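PDB 6I8W: Alpha/beta fold hydrolase from Pseudomonas aeruginosa, which degrades membrane phospholipids as a phospholipase A, a membrane protein that serves as a virulence factor of its bacterium. Local coordinates for residues A[82-87]-A[292-297]; A[155-160]-A[248-253]. All coordinates share one frame; numbering follows the deposited sequence.

Interaction 1. Residues A[82-87]-A[292-297]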
ATOM      1  N   ALA A  82      -5.794  -6.885  -7.903  1.00 25.95           N
ATOM      2  CA  ALA A  82      -5.877  -6.264  -9.222  1.00 26.86           C
ATOM      3  C   ALA A  82      -6.223  -7.279 -10.308  1.00 29.37           C
ATOM      4  O   ALA A  82      -6.755  -6.922 -11.352  1.00 29.50           O
ATOM      5  CB  ALA A  82      -4.530  -5.573  -9.563  1.00 31.62           C
ATOM      6  N   ARG A  83      -5.938  -8.544 -10.050  1.00 29.14           N
ATOM      7  CA  ARG A  83      -6.139  -9.590 -11.043  0.52 30.15           C
ATOM      8  C   ARG A  83      -7.558  -9.576 -11.657  1.00 37.79           C
ATOM      9  O   ARG A  83      -7.702  -9.561 -12.879  1.00 34.73           O
ATOM     10  CB  ARG A  83      -5.813 -10.945 -10.410  0.52 30.35           C
ATOM     11  CG  ARG A  83      -6.036 -12.147 -11.298  0.52 38.75           C
ATOM     12  CD  ARG A  83      -5.010 -13.209 -10.962  0.52 47.72           C
ATOM     13  NE  ARG A  83      -5.486 -14.586 -11.143  0.52 51.40           N
ATOM     14  CZ  ARG A  83      -5.664 -15.181 -12.317  0.52 52.31           C
ATOM     15  NH1 ARG A  83      -5.434 -14.516 -13.444  0.52 50.69           N
ATOM     16  NH2 ARG A  83      -6.082 -16.445 -12.368  0.52 53.91           N
ATOM     17  N   PRO A  84      -8.622  -9.564 -10.817  1.00 31.69           N
ATOM     18  CA  PRO A  84      -9.932  -9.540 -11.509  1.00 32.32           C
ATOM     19  C   PRO A  84     -10.317  -8.175 -12.085  1.00 36.78           C
ATOM     20  O   PRO A  84     -11.311  -8.076 -12.793  1.00 39.42           O
ATOM     21  CB  PRO A  84     -10.927  -9.944 -10.410  1.00 32.49           C
ATOM     22  CG  PRO A  84     -10.264  -9.512  -9.147  1.00 31.18           C
ATOM     23  CD  PRO A  84      -8.786  -9.773  -9.363  1.00 32.14           C
ATOM     24  N   LEU A  85      -9.547  -7.139 -11.772  1.00 31.83           N
ATOM     25  CA  LEU A  85      -9.858  -5.780 -12.199  1.00 28.97           C
ATOM     26  C   LEU A  85      -9.279  -5.395 -13.560  1.00 32.39           C
ATOM     27  O   LEU A  85      -9.820  -4.519 -14.230  1.00 35.14           O
ATOM     28  CB  LEU A  85      -9.346  -4.769 -11.146  1.00 24.40           C
ATOM     29  CG  LEU A  85      -9.919  -5.008  -9.752  1.00 32.49           C
ATOM     30  CD1 LEU A  85      -9.348  -4.004  -8.750  1.00 29.36           C
ATOM     31  CD2 LEU A  85     -11.430  -4.898  -9.843  1.00 32.11           C
ATOM     32  N   THR A  86      -8.169  -6.016 -13.964  1.00 30.39           N
ATOM     33  CA  THR A  86      -7.501  -5.585 -15.189  1.00 31.02           C
ATOM     34  C   THR A  86      -8.269  -5.975 -16.458  1.00 36.39           C
ATOM     35  O   THR A  86      -7.984  -5.454 -17.531  1.00 35.66           O
ATOM     36  CB  THR A  86      -6.067  -6.153 -15.292  1.00 34.54           C
ATOM     37  OG1 THR A  86      -6.091  -7.563 -15.058  1.00 34.90           O
ATOM     38  CG2 THR A  86      -5.160  -5.509 -14.257  1.00 28.03           C
ATOM     39  N   GLU A  87      -9.265  -6.844 -16.330  1.00 36.41           N
ATOM     40  CA  GLU A  87     -10.116  -7.194 -17.476  1.00 46.45           C
ATOM     41  C   GLU A  87     -10.971  -6.009 -17.902  1.00 44.89           C
ATOM     42  O   GLU A  87     -11.188  -5.790 -19.086  1.00 50.12           O
ATOM     43  CB  GLU A  87     -11.027  -8.383 -17.150  1.00 47.95           C
ATOM     44  N   ARG A 292      -7.666 -11.361   1.774  1.00 29.59           N
ATOM     45  CA  ARG A 292      -8.764 -11.964   1.022  1.00 31.55           C
ATOM     46  C   ARG A 292      -8.991 -11.127  -0.242  1.00 25.94           C
ATOM     47  O   ARG A 292      -9.958 -10.359  -0.333  1.00 28.05           O
ATOM     48  CB  ARG A 292     -10.029 -12.041   1.882  1.00 31.60           C
ATOM     49  CG  ARG A 292      -9.830 -12.796   3.207  1.00 35.36           C
ATOM     50  CD  ARG A 292     -11.004 -13.694   3.575  1.00 41.47           C
ATOM     51  NE  ARG A 292     -12.241 -12.966   3.873  1.00 38.40           N
ATOM     52  CZ  ARG A 292     -12.631 -12.586   5.088  1.00 41.20           C
ATOM     53  NH1 ARG A 292     -11.885 -12.860   6.153  1.00 34.67           N
ATOM     54  NH2 ARG A 292     -13.786 -11.947   5.240  1.00 35.39           N
ATOM     55  N   PRO A 293      -8.082 -11.263  -1.219  1.00 30.96           N
ATOM     56  CA  PRO A 293      -8.022 -10.343  -2.363  1.00 31.01           C
ATOM     57  C   PRO A 293      -9.248 -10.406  -3.276  1.00 31.81           C
ATOM     58  O   PRO A 293      -9.779  -9.370  -3.646  1.00 25.79           O
ATOM     59  CB  PRO A 293      -6.785 -10.825  -3.145  1.00 29.32           C
ATOM     60  CG  PRO A 293      -6.045 -11.759  -2.218  1.00 40.96           C
ATOM     61  CD  PRO A 293      -7.084 -12.346  -1.322  1.00 30.55           C
ATOM     62  N   GLU A 294      -9.665 -11.604  -3.663  1.00 29.22           N
ATOM     63  CA  GLU A 294     -10.773 -11.723  -4.622  1.00 34.81           C
ATOM     64  C   GLU A 294     -12.077 -11.261  -3.974  1.00 30.77           C
ATOM     65  O   GLU A 294     -12.921 -10.648  -4.616  1.00 32.48           O
ATOM     66  CB  GLU A 294     -10.910 -13.164  -5.149  1.00 37.35           C
ATOM     67  CG  GLU A 294      -9.719 -13.643  -6.013  1.00 55.78           C
ATOM     68  CD  GLU A 294      -9.903 -13.399  -7.516  1.00 72.64           C
ATOM     69  OE1 GLU A 294     -11.018 -13.001  -7.932  1.00 81.25           O
ATOM     70  OE2 GLU A 294      -8.932 -13.618  -8.288  1.00 63.48           O
ATOM     71  N   GLU A 295     -12.229 -11.559  -2.695  1.00 31.40           N
ATOM     72  CA  GLU A 295     -13.392 -11.109  -1.948  1.00 30.44           C
ATOM     73  C   GLU A 295     -13.434  -9.572  -1.833  1.00 30.08           C
ATOM     74  O   GLU A 295     -14.469  -8.943  -2.051  1.00 28.72           O
ATOM     75  CB  GLU A 295     -13.394 -11.760  -0.577  1.00 34.69           C
ATOM     76  CG  GLU A 295     -14.463 -11.272   0.351  1.00 37.21           C
ATOM     77  CD  GLU A 295     -14.486 -12.076   1.628  1.00 46.62           C
ATOM     78  OE1 GLU A 295     -13.797 -13.124   1.672  1.00 37.16           O
ATOM     79  OE2 GLU A 295     -15.162 -11.646   2.592  1.00 34.26           O
ATOM     80  N   THR A 296     -12.304  -8.969  -1.493  1.00 27.97           N
ATOM     81  CA  THR A 296     -12.219  -7.525  -1.394  1.00 27.92           C
ATOM     82  C   THR A 296     -12.456  -6.867  -2.761  1.00 26.79           C
ATOM     83  O   THR A 296     -13.150  -5.864  -2.859  1.00 27.45           O
ATOM     84  CB  THR A 296     -10.825  -7.071  -0.837  1.00 27.17           C
ATOM     85  OG1 THR A 296     -10.558  -7.732   0.409  1.00 29.51           O
ATOM     86  CG2 THR A 296     -10.808  -5.559  -0.605  1.00 24.60           C
ATOM     87  N   ALA A 297     -11.880  -7.443  -3.810  1.00 24.49           N
ATOM     88  CA  ALA A 297     -12.051  -6.928  -5.178  1.00 25.64           C
ATOM     89  C   ALA A 297     -13.498  -7.012  -5.631  1.00 25.38           C
ATOM     90  O   ALA A 297     -13.963  -6.190  -6.411  1.00 26.08           O
ATOM     91  CB  ALA A 297     -11.157  -7.692  -6.163  1.00 28.06           C
TER

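Interaction 2. Residues A[155-160]-A[248-253]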
ATOM      1  N   LEU A 155     -13.200  10.215  -9.706  1.00 38.15           N
ATOM      2  CA  LEU A 155     -14.492   9.622 -10.025  1.00 39.76           C
ATOM      3  C   LEU A 155     -15.060   8.819  -8.858  1.00 36.00           C
ATOM      4  O   LEU A 155     -16.272   8.720  -8.697  1.00 37.44           O
ATOM      5  CB  LEU A 155     -14.369   8.728 -11.258  1.00 37.84           C
ATOM      6  CG  LEU A 155     -13.855   9.413 -12.518  1.00 39.91           C
ATOM      7  CD1 LEU A 155     -13.538   8.367 -13.571  1.00 37.97           C
ATOM      8  CD2 LEU A 155     -14.867  10.441 -13.042  1.00 42.53           C
ATOM      9  N   SER A 156     -14.187   8.206  -8.071  1.00 31.61           N
ATOM     10  CA  SER A 156     -14.617   7.527  -6.855  1.00 31.83           C
ATOM     11  C   SER A 156     -13.409   7.323  -5.960  1.00 36.79           C
ATOM     12  O   SER A 156     -12.268   7.401  -6.413  1.00 35.03           O
ATOM     13  CB  SER A 156     -15.291   6.183  -7.151  1.00 33.62           C
ATOM     14  OG  SER A 156     -14.335   5.192  -7.519  1.00 33.87           O
ATOM     15  N   LEU A 157     -13.678   7.054  -4.688  1.00 36.31           N
ATOM     16  CA  LEU A 157     -12.636   6.910  -3.686  1.00 34.47           C
ATOM     17  C   LEU A 157     -12.930   5.684  -2.841  1.00 34.48           C
ATOM     18  O   LEU A 157     -14.050   5.500  -2.376  1.00 34.33           O
ATOM     19  CB  LEU A 157     -12.571   8.156  -2.812  1.00 30.67           C
ATOM     20  CG  LEU A 157     -11.681   8.086  -1.569  1.00 28.36           C
ATOM     21  CD1 LEU A 157     -10.207   7.965  -1.978  1.00 25.26           C
ATOM     22  CD2 LEU A 157     -11.917   9.328  -0.705  1.00 31.55           C
ATOM     23  N   ALA A 158     -11.932   4.834  -2.659  1.00 32.94           N
ATOM     24  CA  ALA A 158     -12.076   3.683  -1.786  1.00 30.56           C
ATOM     25  C   ALA A 158     -11.011   3.791  -0.711  1.00 33.89           C
ATOM     26  O   ALA A 158      -9.806   3.829  -0.999  1.00 29.28           O
ATOM     27  CB  ALA A 158     -11.947   2.353  -2.569  1.00 24.65           C
ATOM     28  N   LEU A 159     -11.473   3.856   0.525  1.00 29.23           N
ATOM     29  CA  LEU A 159     -10.593   3.964   1.672  1.00 31.75           C
ATOM     30  C   LEU A 159     -10.585   2.606   2.332  1.00 31.27           C
ATOM     31  O   LEU A 159     -11.573   2.186   2.917  1.00 30.10           O
ATOM     32  CB  LEU A 159     -11.074   5.063   2.631  1.00 32.84           C
ATOM     33  CG  LEU A 159     -11.076   6.460   2.013  1.00 36.84           C
ATOM     34  CD1 LEU A 159     -11.661   7.510   2.980  1.00 35.21           C
ATOM     35  CD2 LEU A 159      -9.643   6.840   1.606  1.00 31.31           C
ATOM     36  N   ILE A 160      -9.472   1.902   2.194  1.00 28.68           N
ATOM     37  CA  ILE A 160      -9.381   0.552   2.708  1.00 29.60           C
ATOM     38  C   ILE A 160      -8.556   0.577   3.988  1.00 34.34           C
ATOM     39  O   ILE A 160      -7.324   0.617   3.929  1.00 30.23           O
ATOM     40  CB  ILE A 160      -8.759  -0.391   1.647  1.00 30.98           C
ATOM     41  CG1 ILE A 160      -9.634  -0.366   0.374  1.00 29.23           C
ATOM     42  CG2 ILE A 160      -8.605  -1.826   2.199  1.00 29.20           C
ATOM     43  CD1 ILE A 160      -9.060  -1.134  -0.814  1.00 33.10           C
ATOM     44  N   ALA A 248     -16.697  12.950  -4.457  1.00 45.91           N
ATOM     45  CA  ALA A 248     -16.770  11.622  -5.050  1.00 46.19           C
ATOM     46  C   ALA A 248     -17.503  10.630  -4.151  1.00 42.56           C
ATOM     47  O   ALA A 248     -17.451  10.755  -2.933  1.00 42.60           O
ATOM     48  CB  ALA A 248     -15.350  11.120  -5.356  1.00 36.78           C
ATOM     49  N   PRO A 249     -18.187   9.637  -4.753  1.00 42.47           N
ATOM     50  CA  PRO A 249     -18.667   8.508  -3.948  1.00 39.79           C
ATOM     51  C   PRO A 249     -17.478   7.862  -3.245  1.00 38.34           C
ATOM     52  O   PRO A 249     -16.441   7.650  -3.881  1.00 31.73           O
ATOM     53  CB  PRO A 249     -19.267   7.532  -4.978  1.00 43.12           C
ATOM     54  CG  PRO A 249     -19.368   8.287  -6.242  1.00 52.40           C
ATOM     55  CD  PRO A 249     -18.343   9.391  -6.196  1.00 44.19           C
ATOM     56  N   THR A 250     -17.631   7.541  -1.971  1.00 38.46           N
ATOM     57  CA  THR A 250     -16.513   7.072  -1.172  1.00 39.01           C
ATOM     58  C   THR A 250     -16.858   5.751  -0.492  1.00 39.00           C
ATOM     59  O   THR A 250     -17.816   5.661   0.277  1.00 39.08           O
ATOM     60  CB  THR A 250     -16.118   8.120  -0.104  1.00 38.92           C
ATOM     61  OG1 THR A 250     -15.717   9.330  -0.756  1.00 40.78           O
ATOM     62  CG2 THR A 250     -14.967   7.616   0.761  1.00 38.84           C
ATOM     63  N   LEU A 251     -16.070   4.727  -0.794  1.00 30.25           N
ATOM     64  CA  LEU A 251     -16.225   3.433  -0.160  1.00 32.08           C
ATOM     65  C   LEU A 251     -15.352   3.378   1.086  1.00 34.46           C
ATOM     66  O   LEU A 251     -14.154   3.656   1.019  1.00 31.79           O
ATOM     67  CB  LEU A 251     -15.845   2.306  -1.121  1.00 28.26           C
ATOM     68  CG  LEU A 251     -15.817   0.896  -0.511  1.00 29.30           C
ATOM     69  CD1 LEU A 251     -17.205   0.489   0.009  1.00 27.76           C
ATOM     70  CD2 LEU A 251     -15.306  -0.133  -1.560  1.00 27.20           C
ATOM     71  N   LEU A 252     -15.964   3.040   2.215  1.00 33.62           N
ATOM     72  CA  LEU A 252     -15.241   2.771   3.456  1.00 32.79           C
ATOM     73  C   LEU A 252     -15.205   1.266   3.642  1.00 34.88           C
ATOM     74  O   LEU A 252     -16.249   0.658   3.877  1.00 34.91           O
ATOM     75  CB  LEU A 252     -15.932   3.448   4.660  1.00 30.38           C
ATOM     76  CG  LEU A 252     -16.221   4.931   4.475  1.00 32.65           C
ATOM     77  CD1 LEU A 252     -16.940   5.524   5.691  1.00 34.02           C
ATOM     78  CD2 LEU A 252     -14.903   5.680   4.184  1.00 34.22           C
ATOM     79  N   LEU A 253     -14.031   0.655   3.516  1.00 30.48           N
ATOM     80  CA  LEU A 253     -13.947  -0.803   3.649  1.00 27.70           C
ATOM     81  C   LEU A 253     -12.941  -1.176   4.734  1.00 34.33           C
ATOM     82  O   LEU A 253     -11.808  -0.676   4.728  1.00 33.23           O
ATOM     83  CB  LEU A 253     -13.564  -1.455   2.308  1.00 30.34           C
ATOM     84  CG  LEU A 253     -13.563  -2.992   2.234  1.00 30.46           C
ATOM     85  CD1 LEU A 253     -13.940  -3.519   0.839  1.00 26.66           C
ATOM     86  CD2 LEU A 253     -12.188  -3.561   2.666  1.00 31.64           C
TER

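Interaction 1. Residues A[82-87]-A[292-297]
Pro84 fits against the first turn of helix 293-308, where Ala297 and Glu294 bury most of the helix surface in this contact. The closest approach is apolar: CG of Pro84 lies 3.6 Å from CB of Ala297. The same ring atom is 3.8 Å from OE1 of Glu294, so it touches both the methyl group and the carboxylate of the residue three positions earlier. Glu294 reaches this position by a bend at its second torsion (chi2 -92°), which swings the end of a side chain that starts out to one side over to the proline ring. Its OE2 then comes to 4.0 Å from CD of Pro84, so both oxygens lie against ring carbons.

These residues belong to the alpha/beta hydrolase fold: helix 79-82, between strands 64-68 and 90-94, leads into the turn-like loop 83-87, and the C-terminal helix 293-308 packs beside it. Phe81 of the short helix touches both Thr296 and Ala297, continuing the apolar join, while Leu85 leans on Val91 of strand 90-94. Leu85 makes a looser contact with the helix, its CD2 standing 4.5 Å from the carbonyl O of Ala297.

Electrostatics enter at the exposed side. Arg83 is modelled in two conformers; in one, its NE is 4.6 Å from Glu294 OE2, a long and tentative approach, and with this oxygen well out of the guanidinium plane no N-H is directed at it. There NH1 appears to bond to O of Leu37. Glu294 stands in the first helical turn, where the helix end would probably also favour its negative charge.

Interaction 2. Residues A[155-160]-A[248-253]
Leu157 and Leu159 pair with Thr250 and Leu252 as neighbouring parallel strands in the central sheet of the alpha/beta hydrolase fold, their axes 4.5 Å apart and 13° from parallel. Four backbone bonds join them. Leu157 gives its N-H to O of Pro249 (N to O 2.9 Å) and receives N of Leu251 at its own O (2.7 Å). Leu159 repeats the pattern: its N lies 2.7 Å from O of Leu251, and its O accepts N of Leu253 at 3.0 Å in an almost straight bond (178° at the hydrogen).

Ser156, Ala158 and Ile160 bond through their backbones to strand 131-136 on the other edge, and Ile160 O also accepts ND2 of Asn136. Among the hydroxyls, OG of Ser156 is hydrogen-bonded to ND1 of His132, whereas OG1 of Thr250 donates to O of Ala248, 3.1 Å away, from well above the carbonyl plane. A chi1 of -61° sets this OG1 beside the backbone N and turns Thr250 CG2 to Leu157, 3.8 Å from its CD2. On that same face Leu159 and Leu252 run side by side, CD1 of Leu159 meeting CD2 of Leu252 at 3.9 Å.

Interaction 2 is sheet core: eleven of its twelve touching residues are buried, and it covers 481 Å² against 186 Å² for interaction 1, which lies partly at the surface. The chemistry follows from place. Regular backbone bonding unites segments 155-160 and 248-253, whereas 82-87 and 292-297 meet through side-chain packing and a long, tentative approach of opposite charges. Helix 293-308 connects the two. Its start forms one half of interaction 1, Tyr300 and Phe303 further along touch Ala158 and Ser156 of interaction 2, and CG2 of Thr296 packs 4.0 Å from CD1 of Leu253. The centres of the two contacts are about 16 Å apart.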